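Local coordinates for protein oxygen-independent coproporphyrinogen III oxidase (Escherichia coli, PDB 1OLT) that catalyses the anaerobic, S-adenosylmethionine-dependent oxidative decarboxylation of coproporphyrinogen III to protoporphyrinogen IX in heme biosynthesis, using a [4Fe-4S] cluster, at residues 165-170 with 204-209; 208-213 with 235-240. All coordinates share one frame; numbering follows the deposited sequence. Where two conformers were deposited one is given.

Contact 1: residues 165-170 with 204-209. With SAM (S-adenosylmethionine), chain C.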
ATOM      1  N   ASN A 165     -10.151  -0.922  13.962  1.00 13.41           N
ATOM      2  CA  ASN A 165     -10.400  -2.386  13.915  1.00 14.01           C
ATOM      3  C   ASN A 165      -9.380  -3.224  13.119  1.00 14.89           C
ATOM      4  O   ASN A 165      -9.502  -4.486  13.061  1.00 15.14           O
ATOM      5  CB  ASN A 165     -11.842  -2.691  13.478  1.00 14.40           C
ATOM      6  CG  ASN A 165     -12.287  -1.917  12.231  1.00 15.84           C
ATOM      7  OD1 ASN A 165     -11.522  -1.665  11.307  1.00 13.76           O
ATOM      8  ND2 ASN A 165     -13.553  -1.579  12.203  1.00 16.47           N
ATOM      9  N   ARG A 166      -8.446  -2.528  12.473  0.80 14.88           N
ATOM     10  CA  ARG A 166      -7.375  -3.161  11.790  0.80 15.46           C
ATOM     11  C   ARG A 166      -6.063  -2.459  12.027  0.80 14.53           C
ATOM     12  O   ARG A 166      -5.985  -1.273  12.070  0.80 13.45           O
ATOM     13  CB  ARG A 166      -7.592  -3.154  10.316  0.80 16.71           C
ATOM     14  CG  ARG A 166      -8.940  -3.616   9.945  0.80 20.69           C
ATOM     15  CD  ARG A 166      -9.000  -4.188   8.643  0.80 26.47           C
ATOM     16  NE  ARG A 166     -10.188  -5.021   8.494  0.80 28.86           N
ATOM     17  CZ  ARG A 166     -10.586  -5.429   7.336  0.80 31.12           C
ATOM     18  NH1 ARG A 166      -9.854  -5.105   6.261  0.80 31.48           N
ATOM     19  NH2 ARG A 166     -11.705  -6.173   7.238  0.80 32.53           N
ATOM     20  N   LEU A 167      -5.000  -3.239  12.145  0.70 13.22           N
ATOM     21  CA  LEU A 167      -3.658  -2.676  12.264  0.70 14.30           C
ATOM     22  C   LEU A 167      -2.607  -3.436  11.434  0.70 13.38           C
ATOM     23  O   LEU A 167      -2.752  -4.641  11.167  0.70 12.32           O
ATOM     24  CB  LEU A 167      -3.236  -2.568  13.736  0.70 14.84           C
ATOM     25  CG  LEU A 167      -2.678  -3.690  14.609  0.70 17.39           C
ATOM     26  CD1 LEU A 167      -1.272  -4.205  14.283  0.70 17.90           C
ATOM     27  CD2 LEU A 167      -2.706  -3.174  16.059  0.70 19.81           C
ATOM     28  N   SER A 168      -1.540  -2.713  11.117  1.00 13.25           N
ATOM     29  CA  SER A 168      -0.369  -3.181  10.426  1.00 14.40           C
ATOM     30  C   SER A 168       0.822  -2.770  11.295  1.00 16.00           C
ATOM     31  O   SER A 168       0.850  -1.639  11.858  1.00 16.63           O
ATOM     32  CB  SER A 168      -0.298  -2.556   9.056  1.00 15.09           C
ATOM     33  OG  SER A 168       0.838  -3.061   8.427  1.00 17.12           O
ATOM     34  N   MET A 169       1.783  -3.679  11.460  1.00 15.18           N
ATOM     35  CA  MET A 169       2.912  -3.444  12.309  1.00 15.32           C
ATOM     36  C   MET A 169       4.174  -3.758  11.544  1.00 14.99           C
ATOM     37  O   MET A 169       4.323  -4.839  10.987  1.00 13.56           O
ATOM     38  CB  MET A 169       2.783  -4.321  13.549  1.00 16.32           C
ATOM     39  CG  MET A 169       3.955  -4.324  14.513  1.00 20.04           C
ATOM     40  SD  MET A 169       3.723  -5.492  15.928  1.00 27.25           S
ATOM     41  CE  MET A 169       2.063  -4.969  16.422  1.00 28.34           C
ATOM     42  N   GLY A 170       5.097  -2.810  11.534  1.00 14.67           N
ATOM     43  CA  GLY A 170       6.388  -3.034  10.939  1.00 15.14           C
ATOM     44  C   GLY A 170       7.252  -3.926  11.813  1.00 14.61           C
ATOM     45  O   GLY A 170       7.404  -3.663  12.989  1.00 14.29           O
ATOM     46  N   THR A 204      -8.594  -7.667  14.089  1.00 17.60           N
ATOM     47  CA  THR A 204      -8.548  -8.779  13.094  1.00 17.74           C
ATOM     48  C   THR A 204      -7.834  -8.311  11.866  1.00 16.94           C
ATOM     49  O   THR A 204      -7.636  -7.156  11.673  1.00 17.35           O
ATOM     50  CB  THR A 204      -9.957  -9.239  12.672  1.00 17.70           C
ATOM     51  OG1 THR A 204     -10.710  -8.109  12.248  1.00 19.47           O
ATOM     52  CG2 THR A 204     -10.750  -9.763  13.822  1.00 20.80           C
ATOM     53  N   SER A 205      -7.468  -9.215  10.974  0.60 16.83           N
ATOM     54  CA  SER A 205      -6.693  -8.855   9.771  0.60 16.81           C
ATOM     55  C   SER A 205      -5.399  -8.152  10.054  0.60 16.78           C
ATOM     56  O   SER A 205      -4.972  -7.287   9.280  0.60 17.25           O
ATOM     57  CB  SER A 205      -7.501  -7.970   8.823  0.60 17.45           C
ATOM     58  OG  SER A 205      -8.697  -8.618   8.458  0.60 14.44           O
ATOM     59  N   THR A 206      -4.753  -8.502  11.161  1.00 16.29           N
ATOM     60  CA  THR A 206      -3.461  -7.894  11.499  1.00 16.15           C
ATOM     61  C   THR A 206      -2.328  -8.280  10.546  1.00 15.33           C
ATOM     62  O   THR A 206      -2.048  -9.472  10.335  1.00 13.34           O
ATOM     63  CB  THR A 206      -3.084  -8.285  12.914  1.00 16.86           C
ATOM     64  OG1 THR A 206      -4.025  -7.687  13.805  1.00 18.50           O
ATOM     65  CG2 THR A 206      -1.814  -7.689  13.319  1.00 20.16           C
ATOM     66  N   ASN A 207      -1.659  -7.263  10.014  1.00 14.22           N
ATOM     67  CA  ASN A 207      -0.568  -7.412   9.077  1.00 14.02           C
ATOM     68  C   ASN A 207       0.743  -7.138   9.758  1.00 13.65           C
ATOM     69  O   ASN A 207       0.838  -6.211  10.615  1.00 13.56           O
ATOM     70  CB  ASN A 207      -0.770  -6.449   7.892  1.00 12.78           C
ATOM     71  CG  ASN A 207       0.390  -6.463   6.945  1.00 15.02           C
ATOM     72  OD1 ASN A 207       1.274  -5.570   6.955  1.00 16.81           O
ATOM     73  ND2 ASN A 207       0.472  -7.494   6.187  1.00  6.77           N
ATOM     74  N   ILE A 208       1.760  -7.929   9.428  1.00 13.38           N
ATOM     75  CA  ILE A 208       3.135  -7.503   9.655  1.00 13.92           C
ATOM     76  C   ILE A 208       3.955  -7.295   8.366  1.00 13.32           C
ATOM     77  O   ILE A 208       3.840  -8.103   7.367  1.00 13.36           O
ATOM     78  CB  ILE A 208       3.873  -8.405  10.584  1.00 16.18           C
ATOM     79  CG1 ILE A 208       4.204  -9.694   9.987  1.00 19.29           C
ATOM     80  CG2 ILE A 208       3.121  -8.676  11.902  1.00 18.71           C
ATOM     81  CD1 ILE A 208       5.366 -10.255  10.638  1.00 25.64           C
ATOM     82  N   ASP A 209       4.796  -6.259   8.360  1.00 11.77           N
ATOM     83  CA  ASP A 209       5.746  -6.015   7.293  1.00 12.67           C
ATOM     84  C   ASP A 209       7.104  -6.636   7.596  1.00 12.65           C
ATOM     85  O   ASP A 209       7.621  -6.526   8.732  1.00 11.94           O
ATOM     86  CB  ASP A 209       6.003  -4.531   7.078  1.00 12.64           C
ATOM     87  CG  ASP A 209       4.775  -3.736   6.737  1.00 16.35           C
ATOM     88  OD1 ASP A 209       3.785  -4.262   6.169  1.00 16.52           O
ATOM     89  OD2 ASP A 209       4.762  -2.487   6.964  1.00 19.83           O
TER
HETATM   90  N   SAM C 501       6.361   3.484  10.653  1.00 18.66           N
HETATM   91  CA  SAM C 501       5.881   2.158  11.014  1.00 18.10           C
HETATM   92  C   SAM C 501       6.987   1.103  11.145  1.00 19.26           C
HETATM   93  O   SAM C 501       8.119   1.319  10.589  1.00 18.76           O
HETATM   94  OXT SAM C 501       6.705   0.153  11.847  1.00 17.52           O
HETATM   95  CB  SAM C 501       4.919   1.730   9.889  1.00 19.99           C
HETATM   96  CG  SAM C 501       5.413   1.046   8.643  0.60 20.95           C
HETATM   97  SD  SAM C 501       6.327   2.055   7.505  0.60 19.90           S
HETATM   98  CE  SAM C 501       5.264   3.467   7.179  0.60 22.10           C
HETATM   99  C5' SAM C 501       5.886   1.247   5.872  0.60 21.76           C
HETATM  100  C4' SAM C 501       6.706   0.001   5.382  1.00 20.01           C
HETATM  101  O4' SAM C 501       7.489   0.243   4.221  1.00 22.97           O
HETATM  102  C3' SAM C 501       7.736  -0.476   6.379  1.00 21.30           C
HETATM  103  O3' SAM C 501       7.177  -1.155   7.509  1.00 21.66           O
HETATM  104  C2' SAM C 501       8.705  -1.297   5.519  1.00 19.23           C
HETATM  105  O2' SAM C 501       8.356  -2.681   5.536  1.00 19.09           O
HETATM  106  C1' SAM C 501       8.479  -0.758   4.128  1.00 18.71           C
HETATM  107  N9  SAM C 501       9.655  -0.151   3.536  1.00 19.12           N
HETATM  108  C8  SAM C 501      10.149   1.082   3.874  1.00 17.55           C
HETATM  109  N7  SAM C 501      11.213   1.343   3.121  1.00 16.68           N
HETATM  110  C5  SAM C 501      11.392   0.278   2.276  1.00 19.03           C
HETATM  111  C6  SAM C 501      12.335   0.001   1.272  1.00 20.30           C
HETATM  112  N6  SAM C 501      13.308   0.848   0.935  1.00 16.44           N
HETATM  113  N1  SAM C 501      12.230  -1.187   0.605  1.00 19.15           N
HETATM  114  C2  SAM C 501      11.215  -2.094   0.932  1.00 21.62           C
HETATM  115  N3  SAM C 501      10.299  -1.829   1.892  1.00 18.02           N
HETATM  116  C4  SAM C 501      10.405  -0.659   2.556  1.00 18.27           C
HETATM  117  O   HOH W   1     -11.197  -5.970  14.134  1.00 43.89           O
HETATM  118  O   HOH W   2      -5.704  -5.850  13.148  1.00 32.99           O
HETATM  119  O   HOH W   3       2.734  -1.244   8.335  1.00 24.30           O

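Contact 2: residues 208-213 with 235-240. With SAM (S-adenosylmethionine), chain C.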
ATOM      1  N   ILE A 208       1.760  -7.929   9.428  1.00 13.38           N
ATOM      2  CA  ILE A 208       3.135  -7.503   9.655  1.00 13.92           C
ATOM      3  C   ILE A 208       3.955  -7.295   8.366  1.00 13.32           C
ATOM      4  O   ILE A 208       3.840  -8.103   7.367  1.00 13.36           O
ATOM      5  CB  ILE A 208       3.873  -8.405  10.584  1.00 16.18           C
ATOM      6  CG1 ILE A 208       4.204  -9.694   9.987  1.00 19.29           C
ATOM      7  CG2 ILE A 208       3.121  -8.676  11.902  1.00 18.71           C
ATOM      8  CD1 ILE A 208       5.366 -10.255  10.638  1.00 25.64           C
ATOM      9  N   ASP A 209       4.796  -6.259   8.360  1.00 11.77           N
ATOM     10  CA  ASP A 209       5.746  -6.015   7.293  1.00 12.67           C
ATOM     11  C   ASP A 209       7.104  -6.636   7.596  1.00 12.65           C
ATOM     12  O   ASP A 209       7.621  -6.526   8.732  1.00 11.94           O
ATOM     13  CB  ASP A 209       6.003  -4.531   7.078  1.00 12.64           C
ATOM     14  CG  ASP A 209       4.775  -3.736   6.737  1.00 16.35           C
ATOM     15  OD1 ASP A 209       3.785  -4.262   6.169  1.00 16.52           O
ATOM     16  OD2 ASP A 209       4.762  -2.487   6.964  1.00 19.83           O
ATOM     17  N   LEU A 210       7.639  -7.346   6.600  1.00 11.65           N
ATOM     18  CA  LEU A 210       8.957  -7.856   6.584  1.00 12.66           C
ATOM     19  C   LEU A 210       9.655  -7.316   5.325  1.00 13.17           C
ATOM     20  O   LEU A 210       8.994  -6.988   4.331  1.00 13.77           O
ATOM     21  CB  LEU A 210       9.010  -9.375   6.593  1.00 13.05           C
ATOM     22  CG  LEU A 210       8.367 -10.080   7.777  1.00 12.48           C
ATOM     23  CD1 LEU A 210       8.282 -11.630   7.528  1.00 10.37           C
ATOM     24  CD2 LEU A 210       9.166  -9.770   8.974  1.00 13.37           C
ATOM     25  N   ILE A 211      10.978  -7.199   5.392  1.00 12.80           N
ATOM     26  CA  ILE A 211      11.787  -6.858   4.211  1.00 12.32           C
ATOM     27  C   ILE A 211      12.894  -7.869   3.999  1.00 12.57           C
ATOM     28  O   ILE A 211      13.623  -8.238   4.944  1.00 13.10           O
ATOM     29  CB  ILE A 211      12.403  -5.461   4.315  1.00 13.23           C
ATOM     30  CG1 ILE A 211      11.362  -4.399   4.632  1.00 12.11           C
ATOM     31  CG2 ILE A 211      13.193  -5.125   3.070  1.00 11.31           C
ATOM     32  CD1 ILE A 211      12.014  -3.012   4.985  1.00 14.21           C
ATOM     33  N   TYR A 212      13.021  -8.340   2.743  1.00 12.30           N
ATOM     34  CA  TYR A 212      14.135  -9.229   2.346  1.00 12.54           C
ATOM     35  C   TYR A 212      15.072  -8.465   1.407  1.00 11.96           C
ATOM     36  O   TYR A 212      14.647  -7.615   0.637  1.00 11.38           O
ATOM     37  CB  TYR A 212      13.653 -10.577   1.760  1.00 13.16           C
ATOM     38  CG  TYR A 212      13.093 -10.529   0.368  1.00 13.57           C
ATOM     39  CD1 TYR A 212      11.798 -10.196   0.155  1.00 12.78           C
ATOM     40  CD2 TYR A 212      13.897 -10.816  -0.735  1.00 16.80           C
ATOM     41  CE1 TYR A 212      11.279 -10.146  -1.093  1.00 13.75           C
ATOM     42  CE2 TYR A 212      13.368 -10.784  -2.025  1.00 17.33           C
ATOM     43  CZ  TYR A 212      12.072 -10.402  -2.175  1.00 14.35           C
ATOM     44  OH  TYR A 212      11.520 -10.347  -3.415  1.00 24.33           O
ATOM     45  N   GLY A 213      16.348  -8.741   1.508  1.00 12.04           N
ATOM     46  CA  GLY A 213      17.388  -7.954   0.810  1.00 12.05           C
ATOM     47  C   GLY A 213      18.147  -6.928   1.668  1.00 12.12           C
ATOM     48  O   GLY A 213      18.925  -6.141   1.170  1.00 11.29           O
ATOM     49  N   ASP A 235      -2.210 -12.366  10.948  1.00 11.56           N
ATOM     50  CA  ASP A 235      -3.252 -12.699  10.006  1.00 12.10           C
ATOM     51  C   ASP A 235      -2.782 -12.518   8.541  1.00 11.83           C
ATOM     52  O   ASP A 235      -3.228 -13.257   7.654  1.00 11.69           O
ATOM     53  CB  ASP A 235      -4.504 -11.865  10.247  1.00 13.22           C
ATOM     54  CG  ASP A 235      -5.069 -12.079  11.625  1.00 17.19           C
ATOM     55  OD1 ASP A 235      -5.170 -13.267  12.043  1.00 18.22           O
ATOM     56  OD2 ASP A 235      -5.394 -11.140  12.359  1.00 18.08           O
ATOM     57  N   ARG A 236      -1.867 -11.591   8.323  0.70 10.89           N
ATOM     58  CA  ARG A 236      -1.437 -11.224   6.985  0.70 11.79           C
ATOM     59  C   ARG A 236       0.019 -10.803   7.080  0.70 12.06           C
ATOM     60  O   ARG A 236       0.465 -10.308   8.131  0.70 11.98           O
ATOM     61  CB  ARG A 236      -2.217 -10.020   6.410  0.70 11.97           C
ATOM     62  CG  ARG A 236      -3.638 -10.189   6.068  0.70 12.48           C
ATOM     63  CD  ARG A 236      -4.361  -8.810   5.769  0.70 11.81           C
ATOM     64  NE  ARG A 236      -5.763  -9.034   5.389  0.70 12.90           N
ATOM     65  CZ  ARG A 236      -6.692  -8.088   5.195  0.70 12.47           C
ATOM     66  NH1 ARG A 236      -6.399  -6.796   5.281  0.70 12.05           N
ATOM     67  NH2 ARG A 236      -7.923  -8.455   4.865  0.70 13.25           N
ATOM     68  N   LEU A 237       0.741 -10.965   5.975  1.00 11.90           N
ATOM     69  CA  LEU A 237       2.150 -10.582   5.880  1.00 12.91           C
ATOM     70  C   LEU A 237       2.388  -9.827   4.582  1.00 13.10           C
ATOM     71  O   LEU A 237       1.816 -10.143   3.516  1.00 14.15           O
ATOM     72  CB  LEU A 237       3.108 -11.758   5.885  1.00 13.10           C
ATOM     73  CG  LEU A 237       3.136 -12.690   7.060  1.00 17.22           C
ATOM     74  CD1 LEU A 237       2.204 -13.821   6.865  1.00 19.67           C
ATOM     75  CD2 LEU A 237       4.511 -13.264   7.245  1.00 22.42           C
ATOM     76  N   SER A 238       3.226  -8.836   4.670  1.00 12.07           N
ATOM     77  CA  SER A 238       3.713  -8.135   3.522  1.00 11.89           C
ATOM     78  C   SER A 238       5.218  -8.278   3.546  1.00 12.35           C
ATOM     79  O   SER A 238       5.847  -7.819   4.479  1.00 14.56           O
ATOM     80  CB  SER A 238       3.262  -6.694   3.571  1.00 12.08           C
ATOM     81  OG  SER A 238       1.851  -6.602   3.698  1.00 15.71           O
ATOM     82  N   VAL A 239       5.796  -8.873   2.538  1.00 11.89           N
ATOM     83  CA  VAL A 239       7.221  -9.190   2.476  1.00 12.28           C
ATOM     84  C   VAL A 239       7.799  -8.439   1.265  1.00 12.57           C
ATOM     85  O   VAL A 239       7.624  -8.862   0.117  1.00 12.29           O
ATOM     86  CB  VAL A 239       7.397 -10.654   2.342  1.00 12.22           C
ATOM     87  CG1 VAL A 239       8.913 -11.039   2.460  1.00 14.93           C
ATOM     88  CG2 VAL A 239       6.617 -11.372   3.442  1.00 12.29           C
ATOM     89  N   PHE A 240       8.397  -7.285   1.529  1.00 11.58           N
ATOM     90  CA  PHE A 240       8.883  -6.384   0.486  1.00 11.98           C
ATOM     91  C   PHE A 240      10.294  -6.680   0.127  1.00 12.10           C
ATOM     92  O   PHE A 240      11.138  -7.011   0.974  1.00 12.77           O
ATOM     93  CB  PHE A 240       8.802  -4.932   0.994  1.00 12.37           C
ATOM     94  CG  PHE A 240       7.415  -4.534   1.409  1.00 14.83           C
ATOM     95  CD1 PHE A 240       6.397  -4.475   0.467  1.00 17.61           C
ATOM     96  CD2 PHE A 240       7.124  -4.217   2.708  1.00 15.95           C
ATOM     97  CE1 PHE A 240       5.093  -4.075   0.813  1.00 16.99           C
ATOM     98  CE2 PHE A 240       5.807  -3.801   3.080  1.00 16.69           C
ATOM     99  CZ  PHE A 240       4.797  -3.756   2.127  1.00 18.75           C
TER
HETATM  100  N   SAM C 501       6.361   3.484  10.653  1.00 18.66           N
HETATM  101  CA  SAM C 501       5.881   2.158  11.014  1.00 18.10           C
HETATM  102  C   SAM C 501       6.987   1.103  11.145  1.00 19.26           C
HETATM  103  O   SAM C 501       8.119   1.319  10.589  1.00 18.76           O
HETATM  104  OXT SAM C 501       6.705   0.153  11.847  1.00 17.52           O
HETATM  105  CB  SAM C 501       4.919   1.730   9.889  1.00 19.99           C
HETATM  106  CG  SAM C 501       5.413   1.046   8.643  0.60 20.95           C
HETATM  107  SD  SAM C 501       6.327   2.055   7.505  0.60 19.90           S
HETATM  108  CE  SAM C 501       5.264   3.467   7.179  0.60 22.10           C
HETATM  109  C5' SAM C 501       5.886   1.247   5.872  0.60 21.76           C
HETATM  110  C4' SAM C 501       6.706   0.001   5.382  1.00 20.01           C
HETATM  111  O4' SAM C 501       7.489   0.243   4.221  1.00 22.97           O
HETATM  112  C3' SAM C 501       7.736  -0.476   6.379  1.00 21.30           C
HETATM  113  O3' SAM C 501       7.177  -1.155   7.509  1.00 21.66           O
HETATM  114  C2' SAM C 501       8.705  -1.297   5.519  1.00 19.23           C
HETATM  115  O2' SAM C 501       8.356  -2.681   5.536  1.00 19.09           O
HETATM  116  C1' SAM C 501       8.479  -0.758   4.128  1.00 18.71           C
HETATM  117  N9  SAM C 501       9.655  -0.151   3.536  1.00 19.12           N
HETATM  118  C8  SAM C 501      10.149   1.082   3.874  1.00 17.55           C
HETATM  119  N7  SAM C 501      11.213   1.343   3.121  1.00 16.68           N
HETATM  120  C5  SAM C 501      11.392   0.278   2.276  1.00 19.03           C
HETATM  121  C6  SAM C 501      12.335   0.001   1.272  1.00 20.30           C
HETATM  122  N6  SAM C 501      13.308   0.848   0.935  1.00 16.44           N
HETATM  123  N1  SAM C 501      12.230  -1.187   0.605  1.00 19.15           N
HETATM  124  C2  SAM C 501      11.215  -2.094   0.932  1.00 21.62           C
HETATM  125  N3  SAM C 501      10.299  -1.829   1.892  1.00 18.02           N
HETATM  126  C4  SAM C 501      10.405  -0.659   2.556  1.00 18.27           C

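Contact 1: residues 165-170 with 204-209
Asn165 and Thr204 open a pairing between two parallel neighbours, strands 166-172 and 207-212, in the TIM-barrel-like radical SAM core. The link at this end is loose: Thr204 N makes a weak hydrogen bond of 3.5 Å to Asn165 O, and one water donates to that same carbonyl while accepting from Thr204 OG1. Arg166 then runs out extended, in the conformer given, with Ser205 OG 3.8 Å above the plane of its guanidinium, over the centre of one face; Glu141 and Glu296 hold NH1 by salt bridges. At Leu167 a second water spans the still separated backbones, accepting from Leu167 N and donating to Thr204 O. Regular pairing starts with the carbonyl of Leu167, which receives Asn207 N at 3.1 Å in its own plane. The side chains of Leu167 and Thr206 lie alongside each other, CD1 to CG2 3.7 Å, beneath helix 188-200. Ser168 faces the other way; with OG anti to its backbone N (chi1 -179°), it reaches a water that donates to Asp209 OD2. The backbone of Met169 is bonded through both its N and its O: N donates to Asn207 O at 2.8 Å and O accepts Asp209 N at 3.0 Å. Its long side chain joins Ile208 on the helix-covered face, packing on Leu194 and Pro148. Gly170 pairs with Asp209 where the sheet meets S-adenosylmethionine, its CA 3.3 Å from the ligand's OXT. Beside it, OD2 of Asp209, an experimentally established ligand-binding residue, comes within 2.8 Å of the ribose O3'.

Contact 2: residues 208-213 with 235-240
Ile208 N donates to Arg236 O at 3.0 Å, the first rung joining the two parallel strands of a beta-alpha-beta unit whose connecting helix is 219-232. The ladder then alternates without a gap: Ser238 N to Ile208 O, Leu210 N to Ser238 O at 2.8 Å and almost straight (173° at the hydrogen), Phe240 N to Leu210 O, and Tyr212 N to Phe240 O. Asp209 and Ile211 turn their backbone groups to strand 166-172 instead. Ser238 OG sits by the amide of Asn207 and is hydrogen-bonded to His289 ND1, while its CB lies 3.6 Å from Asp209 OD1. Arg236 sends its guanidinium to Asp295 and Glu296. On the helix-covered face the packing is apolar: Leu210 and Leu237 lie side by side, CD1 to CD2 4.1 Å, with Val229 of the helix over them. Tyr212 crosses Val239 at about a right angle. On the opposite face, at the end of Ile211 and Phe240, lies S-adenosylmethionine. There Phe240, turned 64° from the Asp209 carboxylate, offers its ring edge to the ribose, with CD2 3.4 Å from O2'.

Overall arrangement
Strand 207-212 is the middle of three neighbouring parallel strands: contact 1 uses one edge of it and contact 2 the other, with Ile208 and Asp209 common to both and the centres about 11 Å apart. Just before the shared residues, Thr206 ties the two together, its N bonded to Asp235 OD2 at 3.0 Å and its O probably accepting Arg236 N at 2.9 Å. Their C-terminal ends converge on one S-adenosylmethionine, which Gly70, Gln172, Arg184 and Ala243 also bind. The iron-sulfur cluster is close by, roughly 7 Å from Gly170 and about 6 Å from the side chain of Ile211, while the Phe240 side chain lies about 4 Å from another S-adenosylmethionine.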